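Local coordinates for acyl-CoA dehydrogenase (Slackia heliotrinireducens, PDB 4RM7), which has the acyl-CoA dehydrogenase fold, with a helical N-terminal domain, a beta-sheet middle domain and a helical C-terminal domain, at residues Q73-C87 with F248-E262. Sequence-based numbering, arbitrary orientation.
Sequences QVLVIEELSRISGAC and FTCAAALGEAQAAME
Arg-82 joins the two helices by a salt bridge: its NH1 donates to the syn lone pair of Glu-262 OE2 (2.9 Å) in a bent bond of 142°, the oxygen lying somewhat out of the guanidinium plane. With CG anti to the backbone N and a bend at chi3 (71°), the arginine also turns NE and NH2 side-on to Glu-79, one nitrogen to each carboxylate oxygen and both bonds nearly straight. Two carboxylates thus fix the guanidinium's rotation. A water donates to Arg-82 O and Glu-262 OE1, adding a second link here. Alongside, Arg-82 CD lies 3.9 Å from Gln-258 CG.

Further along, with no side chain at Gly-255, the backbones come together: its CA is 4.2 Å from Arg-82 CA and faces Glu-78 O in a CA-H...O contact, as Arg-82 CA faces Gly-255 O at 3.3 Å. Ser-81 tucks OG back onto Ile-77 O. Ala-251 CB packs against Val-74 CG1 and Ile-77 CG2, which also touches Ala-252. Ile-77 CD1 meets Phe-248 CD1 at 3.6 Å, and Gln-73, its NE2 hydrogen-bonded to Val-59 O, sets OE1 at that ring's edge.

The axes of 73-84 and 248-262 come within 6.9 Å and cross at -34°; these segments belong to helix 70-84 of the N-terminal domain and helix 234-270 of the C-terminal domain. Arg-299 of helix 282-311 forms a salt bridge with Glu-78 and a hydrogen bond with Gln-258, Tyr-362 of helix 351-362 holds Glu-256, and helix 90-103 brings Gln-91 against Ile-77 and Phe-248.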
ATOM      1  N   GLN A  73       6.323 -18.979 -26.286  1.00 38.70           N
ATOM      2  CA  GLN A  73       6.616 -17.592 -26.599  1.00 38.89           C
ATOM      3  C   GLN A  73       6.920 -16.778 -25.340  1.00 41.96           C
ATOM      4  O   GLN A  73       7.829 -15.948 -25.326  1.00 44.95           O
ATOM      5  CB  GLN A  73       5.446 -16.976 -27.355  1.00 35.72           C
ATOM      6  CG  GLN A  73       5.378 -17.373 -28.814  1.00 35.60           C
ATOM      7  CD  GLN A  73       4.114 -16.845 -29.481  1.00 45.63           C
ATOM      8  OE1 GLN A  73       3.058 -16.736 -28.836  1.00 47.43           O
ATOM      9  NE2 GLN A  73       4.214 -16.504 -30.769  1.00 45.58           N
ATOM     10  N   VAL A  74       6.152 -17.035 -24.288  1.00 44.68           N
ATOM     11  CA  VAL A  74       6.330 -16.386 -23.007  1.00 48.30           C
ATOM     12  C   VAL A  74       7.680 -16.712 -22.372  1.00 50.82           C
ATOM     13  O   VAL A  74       8.369 -15.827 -21.847  1.00 47.47           O
ATOM     14  CB  VAL A  74       5.191 -16.782 -22.067  1.00 45.05           C
ATOM     15  CG1 VAL A  74       5.573 -16.586 -20.607  1.00 38.11           C
ATOM     16  CG2 VAL A  74       3.966 -15.989 -22.420  1.00 40.45           C
ATOM     17  N   LEU A  75       8.075 -17.975 -22.433  1.00 43.34           N
ATOM     18  CA  LEU A  75       9.383 -18.353 -21.916  1.00 37.94           C
ATOM     19  C   LEU A  75      10.487 -17.645 -22.707  1.00 44.42           C
ATOM     20  O   LEU A  75      11.477 -17.197 -22.122  1.00 46.33           O
ATOM     21  CB  LEU A  75       9.575 -19.871 -21.959  1.00 38.63           C
ATOM     22  CG  LEU A  75       8.637 -20.712 -21.089  1.00 41.00           C
ATOM     23  CD1 LEU A  75       8.882 -22.204 -21.340  1.00 43.03           C
ATOM     24  CD2 LEU A  75       8.788 -20.370 -19.595  1.00 40.08           C
ATOM     25  N   VAL A  76      10.306 -17.519 -24.025  1.00 42.60           N
ATOM     26  CA  VAL A  76      11.315 -16.866 -24.863  1.00 39.79           C
ATOM     27  C   VAL A  76      11.419 -15.400 -24.458  1.00 41.71           C
ATOM     28  O   VAL A  76      12.505 -14.918 -24.126  1.00 43.31           O
ATOM     29  CB  VAL A  76      11.003 -16.999 -26.375  1.00 41.21           C
ATOM     30  CG1 VAL A  76      11.825 -16.038 -27.188  1.00 43.03           C
ATOM     31  CG2 VAL A  76      11.275 -18.406 -26.861  1.00 41.07           C
ATOM     32  N   ILE A  77      10.286 -14.709 -24.413  1.00 39.11           N
ATOM     33  CA  ILE A  77      10.280 -13.285 -24.067  1.00 36.63           C
ATOM     34  C   ILE A  77      10.730 -12.996 -22.641  1.00 40.41           C
ATOM     35  O   ILE A  77      11.504 -12.066 -22.417  1.00 45.65           O
ATOM     36  CB  ILE A  77       8.904 -12.688 -24.286  1.00 37.03           C
ATOM     37  CG1 ILE A  77       8.567 -12.758 -25.771  1.00 37.70           C
ATOM     38  CG2 ILE A  77       8.847 -11.231 -23.777  1.00 41.18           C
ATOM     39  CD1 ILE A  77       7.107 -12.764 -26.041  1.00 49.20           C
ATOM     40  N   GLU A  78      10.282 -13.798 -21.678  1.00 43.77           N
ATOM     41  CA  GLU A  78      10.713 -13.591 -20.293  1.00 41.69           C
ATOM     42  C   GLU A  78      12.235 -13.773 -20.164  1.00 42.84           C
ATOM     43  O   GLU A  78      12.899 -12.993 -19.493  1.00 46.92           O
ATOM     44  CB  GLU A  78       9.978 -14.535 -19.334  1.00 35.80           C
ATOM     45  CG  GLU A  78      10.613 -14.645 -17.956  1.00 31.74           C
ATOM     46  CD  GLU A  78      10.038 -15.779 -17.086  1.00 41.68           C
ATOM     47  OE1 GLU A  78       9.585 -16.800 -17.637  1.00 46.95           O
ATOM     48  OE2 GLU A  78      10.051 -15.654 -15.835  1.00 46.64           O
ATOM     49  N   GLU A  79      12.791 -14.777 -20.835  1.00 39.83           N
ATOM     50  CA  GLU A  79      14.215 -15.039 -20.704  1.00 32.77           C
ATOM     51  C   GLU A  79      15.092 -13.978 -21.371  1.00 41.16           C
ATOM     52  O   GLU A  79      16.131 -13.604 -20.826  1.00 39.41           O
ATOM     53  CB  GLU A  79      14.565 -16.422 -21.263  1.00 36.69           C
ATOM     54  CG  GLU A  79      16.048 -16.839 -21.098  1.00 43.38           C
ATOM     55  CD  GLU A  79      16.575 -16.865 -19.635  1.00 64.29           C
ATOM     56  OE1 GLU A  79      15.848 -16.531 -18.664  1.00 69.13           O
ATOM     57  OE2 GLU A  79      17.753 -17.234 -19.457  1.00 62.20           O
ATOM     58  N   LEU A  80      14.681 -13.482 -22.538  1.00 39.31           N
ATOM     59  CA  LEU A  80      15.482 -12.480 -23.231  1.00 36.22           C
ATOM     60  C   LEU A  80      15.429 -11.161 -22.463  1.00 37.30           C
ATOM     61  O   LEU A  80      16.420 -10.441 -22.388  1.00 41.21           O
ATOM     62  CB  LEU A  80      14.992 -12.292 -24.674  1.00 37.82           C
ATOM     63  CG  LEU A  80      15.268 -13.530 -25.525  1.00 42.81           C
ATOM     64  CD1 LEU A  80      14.763 -13.342 -26.912  1.00 44.00           C
ATOM     65  CD2 LEU A  80      16.761 -13.860 -25.529  1.00 43.21           C
ATOM     66  N   SER A  81      14.273 -10.862 -21.882  1.00 36.23           N
ATOM     67  CA  SER A  81      14.100  -9.650 -21.087  1.00 39.89           C
ATOM     68  C   SER A  81      14.896  -9.751 -19.808  1.00 42.51           C
ATOM     69  O   SER A  81      15.368  -8.738 -19.287  1.00 47.22           O
ATOM     70  CB  SER A  81      12.627  -9.407 -20.748  1.00 42.68           C
ATOM     71  OG  SER A  81      11.835  -9.385 -21.920  1.00 43.63           O
ATOM     72  N   ARG A  82      15.042 -10.977 -19.306  1.00 39.80           N
ATOM     73  CA  ARG A  82      15.792 -11.207 -18.077  1.00 39.26           C
ATOM     74  C   ARG A  82      17.280 -10.997 -18.306  1.00 42.51           C
ATOM     75  O   ARG A  82      17.930 -10.271 -17.563  1.00 43.16           O
ATOM     76  CB  ARG A  82      15.560 -12.618 -17.541  1.00 36.47           C
ATOM     77  CG  ARG A  82      16.271 -12.903 -16.215  1.00 36.75           C
ATOM     78  CD  ARG A  82      16.225 -14.395 -15.878  1.00 34.92           C
ATOM     79  NE  ARG A  82      17.085 -15.165 -16.755  1.00 34.18           N
ATOM     80  CZ  ARG A  82      18.412 -15.166 -16.654  1.00 40.00           C
ATOM     81  NH1 ARG A  82      19.009 -14.439 -15.712  1.00 43.33           N
ATOM     82  NH2 ARG A  82      19.144 -15.879 -17.498  1.00 39.42           N
ATOM     83  N   ILE A  83      17.810 -11.654 -19.333  1.00 40.44           N
ATOM     84  CA  ILE A  83      19.219 -11.540 -19.669  1.00 39.06           C
ATOM     85  C   ILE A  83      19.570 -10.112 -20.070  1.00 44.35           C
ATOM     86  O   ILE A  83      20.594  -9.594 -19.656  1.00 46.19           O
ATOM     87  CB  ILE A  83      19.607 -12.505 -20.811  1.00 40.15           C
ATOM     88  CG1 ILE A  83      19.485 -13.959 -20.357  1.00 42.46           C
ATOM     89  CG2 ILE A  83      21.026 -12.231 -21.305  1.00 32.37           C
ATOM     90  CD1 ILE A  83      19.405 -14.917 -21.515  1.00 45.74           C
ATOM     91  N   SER A  84      18.715  -9.461 -20.852  1.00 44.14           N
ATOM     92  CA  SER A  84      19.051  -8.130 -21.357  1.00 43.05           C
ATOM     93  C   SER A  84      18.787  -7.010 -20.364  1.00 46.40           C
ATOM     94  O   SER A  84      19.447  -5.989 -20.408  1.00 47.10           O
ATOM     95  CB  SER A  84      18.277  -7.827 -22.631  1.00 36.20           C
ATOM     96  OG  SER A  84      16.932  -7.605 -22.317  1.00 43.14           O
ATOM     97  N   GLY A  85      17.804  -7.188 -19.486  1.00 43.63           N
ATOM     98  CA  GLY A  85      17.381  -6.116 -18.599  1.00 37.00           C
ATOM     99  C   GLY A  85      16.764  -4.989 -19.413  1.00 40.28           C
ATOM    100  O   GLY A  85      16.809  -3.813 -19.043  1.00 44.15           O
ATOM    101  N   ALA A  86      16.183  -5.344 -20.549  1.00 40.09           N
ATOM    102  CA  ALA A  86      15.736  -4.317 -21.468  1.00 44.01           C
ATOM    103  C   ALA A  86      14.442  -4.706 -22.140  1.00 44.30           C
ATOM    104  O   ALA A  86      14.039  -5.869 -22.122  1.00 48.68           O
ATOM    105  CB  ALA A  86      16.822  -4.030 -22.514  1.00 38.38           C
ATOM    106  N   CYS A  87      13.791  -3.706 -22.721  1.00 45.16           N
ATOM    107  CA  CYS A  87      12.637  -3.917 -23.570  1.00 44.32           C
ATOM    108  C   CYS A  87      13.107  -4.219 -24.978  1.00 50.84           C
ATOM    109  O   CYS A  87      13.698  -3.365 -25.620  1.00 67.46           O
ATOM    110  CB  CYS A  87      11.734  -2.688 -23.563  1.00 43.80           C
ATOM    111  SG  CYS A  87      10.143  -3.000 -24.338  1.00 56.73           S
ATOM    112  N   PHE A 248       2.377 -10.974 -23.809  1.00 43.32           N
ATOM    113  CA  PHE A 248       3.731 -10.617 -24.196  1.00 38.62           C
ATOM    114  C   PHE A 248       4.308  -9.519 -23.328  1.00 39.66           C
ATOM    115  O   PHE A 248       5.436  -9.626 -22.853  1.00 42.19           O
ATOM    116  CB  PHE A 248       3.763 -10.176 -25.655  1.00 37.37           C
ATOM    117  CG  PHE A 248       3.512 -11.284 -26.615  1.00 37.91           C
ATOM    118  CD1 PHE A 248       3.543 -12.606 -26.183  1.00 32.51           C
ATOM    119  CD2 PHE A 248       3.238 -11.015 -27.953  1.00 41.30           C
ATOM    120  CE1 PHE A 248       3.311 -13.632 -27.069  1.00 37.90           C
ATOM    121  CE2 PHE A 248       3.002 -12.043 -28.853  1.00 43.28           C
ATOM    122  CZ  PHE A 248       3.030 -13.353 -28.416  1.00 38.75           C
ATOM    123  N   THR A 249       3.532  -8.466 -23.123  1.00 37.01           N
ATOM    124  CA  THR A 249       4.000  -7.325 -22.356  1.00 35.75           C
ATOM    125  C   THR A 249       4.248  -7.700 -20.901  1.00 38.93           C
ATOM    126  O   THR A 249       5.227  -7.272 -20.281  1.00 41.24           O
ATOM    127  CB  THR A 249       3.002  -6.176 -22.444  1.00 38.17           C
ATOM    128  OG1 THR A 249       3.083  -5.616 -23.749  1.00 49.11           O
ATOM    129  CG2 THR A 249       3.330  -5.100 -21.450  1.00 41.64           C
ATOM    130  N   CYS A 250       3.383  -8.546 -20.364  1.00 33.38           N
ATOM    131  CA  CYS A 250       3.554  -8.972 -18.986  1.00 32.53           C
ATOM    132  C   CYS A 250       4.756  -9.913 -18.836  1.00 35.46           C
ATOM    133  O   CYS A 250       5.505  -9.811 -17.863  1.00 43.68           O
ATOM    134  CB  CYS A 250       2.261  -9.605 -18.463  1.00 27.13           C
ATOM    135  SG  CYS A 250       0.951  -8.331 -18.272  1.00 45.80           S
ATOM    136  N   ALA A 251       4.969 -10.791 -19.812  1.00 35.24           N
ATOM    137  CA  ALA A 251       6.161 -11.626 -19.816  1.00 33.41           C
ATOM    138  C   ALA A 251       7.443 -10.769 -19.863  1.00 42.16           C
ATOM    139  O   ALA A 251       8.438 -11.083 -19.202  1.00 40.42           O
ATOM    140  CB  ALA A 251       6.115 -12.602 -20.989  1.00 29.73           C
ATOM    141  N   ALA A 252       7.417  -9.681 -20.633  1.00 44.85           N
ATOM    142  CA  ALA A 252       8.552  -8.771 -20.673  1.00 40.28           C
ATOM    143  C   ALA A 252       8.741  -8.094 -19.325  1.00 40.71           C
ATOM    144  O   ALA A 252       9.870  -7.937 -18.860  1.00 45.16           O
ATOM    145  CB  ALA A 252       8.384  -7.709 -21.792  1.00 28.10           C
ATOM    146  N   ALA A 253       7.640  -7.690 -18.697  1.00 41.98           N
ATOM    147  CA  ALA A 253       7.726  -7.007 -17.411  1.00 39.80           C
ATOM    148  C   ALA A 253       8.335  -7.937 -16.351  1.00 42.70           C
ATOM    149  O   ALA A 253       9.188  -7.538 -15.548  1.00 45.00           O
ATOM    150  CB  ALA A 253       6.372  -6.534 -16.992  1.00 33.73           C
ATOM    151  N   LEU A 254       7.897  -9.189 -16.380  1.00 30.58           N
ATOM    152  CA  LEU A 254       8.360 -10.198 -15.448  1.00 34.40           C
ATOM    153  C   LEU A 254       9.866 -10.432 -15.618  1.00 40.91           C
ATOM    154  O   LEU A 254      10.637 -10.479 -14.656  1.00 41.10           O
ATOM    155  CB  LEU A 254       7.584 -11.485 -15.679  1.00 33.90           C
ATOM    156  CG  LEU A 254       8.087 -12.754 -15.007  1.00 41.79           C
ATOM    157  CD1 LEU A 254       8.066 -12.601 -13.481  1.00 35.54           C
ATOM    158  CD2 LEU A 254       7.253 -13.947 -15.483  1.00 35.94           C
ATOM    159  N   GLY A 255      10.271 -10.581 -16.864  1.00 34.24           N
ATOM    160  CA  GLY A 255      11.659 -10.800 -17.181  1.00 29.35           C
ATOM    161  C   GLY A 255      12.522  -9.658 -16.697  1.00 34.57           C
ATOM    162  O   GLY A 255      13.542  -9.886 -16.049  1.00 38.11           O
ATOM    163  N   GLU A 256      12.135  -8.427 -17.014  1.00 33.27           N
ATOM    164  CA  GLU A 256      12.962  -7.293 -16.631  1.00 34.18           C
ATOM    165  C   GLU A 256      13.006  -7.179 -15.106  1.00 36.17           C
ATOM    166  O   GLU A 256      14.069  -6.944 -14.527  1.00 35.93           O
ATOM    167  CB  GLU A 256      12.446  -6.001 -17.252  1.00 34.29           C
ATOM    168  CG  GLU A 256      12.521  -5.970 -18.755  1.00 36.59           C
ATOM    169  CD  GLU A 256      12.440  -4.552 -19.297  1.00 42.03           C
ATOM    170  OE1 GLU A 256      11.452  -4.219 -19.990  1.00 41.98           O
ATOM    171  OE2 GLU A 256      13.373  -3.766 -19.039  1.00 44.02           O
ATOM    172  N   ALA A 257      11.844  -7.341 -14.470  1.00 28.61           N
ATOM    173  CA  ALA A 257      11.750  -7.310 -13.021  1.00 32.73           C
ATOM    174  C   ALA A 257      12.681  -8.357 -12.414  1.00 38.15           C
ATOM    175  O   ALA A 257      13.372  -8.118 -11.422  1.00 44.62           O
ATOM    176  CB  ALA A 257      10.285  -7.551 -12.565  1.00 29.06           C
ATOM    177  N   GLN A 258      12.714  -9.520 -13.040  1.00 32.56           N
ATOM    178  CA  GLN A 258      13.553 -10.593 -12.551  1.00 33.24           C
ATOM    179  C   GLN A 258      15.038 -10.194 -12.621  1.00 38.05           C
ATOM    180  O   GLN A 258      15.835 -10.595 -11.765  1.00 44.55           O
ATOM    181  CB  GLN A 258      13.280 -11.869 -13.351  1.00 31.66           C
ATOM    182  CG  GLN A 258      14.101 -13.048 -12.913  1.00 37.04           C
ATOM    183  CD  GLN A 258      13.775 -13.467 -11.500  1.00 44.91           C
ATOM    184  OE1 GLN A 258      12.691 -13.964 -11.242  1.00 48.80           O
ATOM    185  NE2 GLN A 258      14.717 -13.272 -10.574  1.00 47.83           N
ATOM    186  N   ALA A 259      15.400  -9.399 -13.636  1.00 35.61           N
ATOM    187  CA  ALA A 259      16.785  -8.963 -13.828  1.00 37.80           C
ATOM    188  C   ALA A 259      17.189  -7.985 -12.728  1.00 42.84           C
ATOM    189  O   ALA A 259      18.301  -8.050 -12.199  1.00 52.32           O
ATOM    190  CB  ALA A 259      16.960  -8.327 -15.191  1.00 37.74           C
ATOM    191  N   ALA A 260      16.263  -7.094 -12.386  1.00 34.54           N
ATOM    192  CA  ALA A 260      16.444  -6.163 -11.286  1.00 37.18           C
ATOM    193  C   ALA A 260      16.631  -6.885  -9.949  1.00 40.88           C
ATOM    194  O   ALA A 260      17.434  -6.473  -9.111  1.00 44.61           O
ATOM    195  CB  ALA A 260      15.258  -5.221 -11.202  1.00 31.88           C
HETATM  196  N   MSE A 261      15.875  -7.956  -9.753  1.00 36.88           N
HETATM  197  CA  MSE A 261      15.980  -8.722  -8.526  1.00 41.33           C
HETATM  198  C   MSE A 261      17.360  -9.388  -8.418  1.00 41.79           C
HETATM  199  O   MSE A 261      18.009  -9.309  -7.373  1.00 38.60           O
HETATM  200  CB  MSE A 261      14.869  -9.768  -8.442  1.00 39.00           C
HETATM  201  CG  MSE A 261      15.048 -10.737  -7.294  1.00 45.29           C
HETATM  202 SE   MSE A 261      14.773  -9.876  -5.564  0.69 51.95          SE
HETATM  203  CE  MSE A 261      14.351 -11.495  -4.583  1.00 52.60           C
ATOM    204  N   GLU A 262      17.810 -10.025  -9.497  1.00 34.46           N
ATOM    205  CA  GLU A 262      19.169 -10.570  -9.534  1.00 36.47           C
ATOM    206  C   GLU A 262      20.251  -9.549  -9.160  1.00 43.89           C
ATOM    207  O   GLU A 262      21.168  -9.875  -8.391  1.00 54.37           O
ATOM    208  CB  GLU A 262      19.470 -11.149 -10.896  1.00 33.69           C
ATOM    209  CG  GLU A 262      18.610 -12.339 -11.211  1.00 44.41           C
ATOM    210  CD  GLU A 262      18.705 -12.752 -12.668  1.00 56.35           C
ATOM    211  OE1 GLU A 262      19.502 -12.131 -13.409  1.00 59.82           O
ATOM    212  OE2 GLU A 262      17.989 -13.700 -13.075  1.00 58.47           O
TER
HETATM  213  O   HOH W   1      20.226 -10.680 -15.788  1.00 51.48           O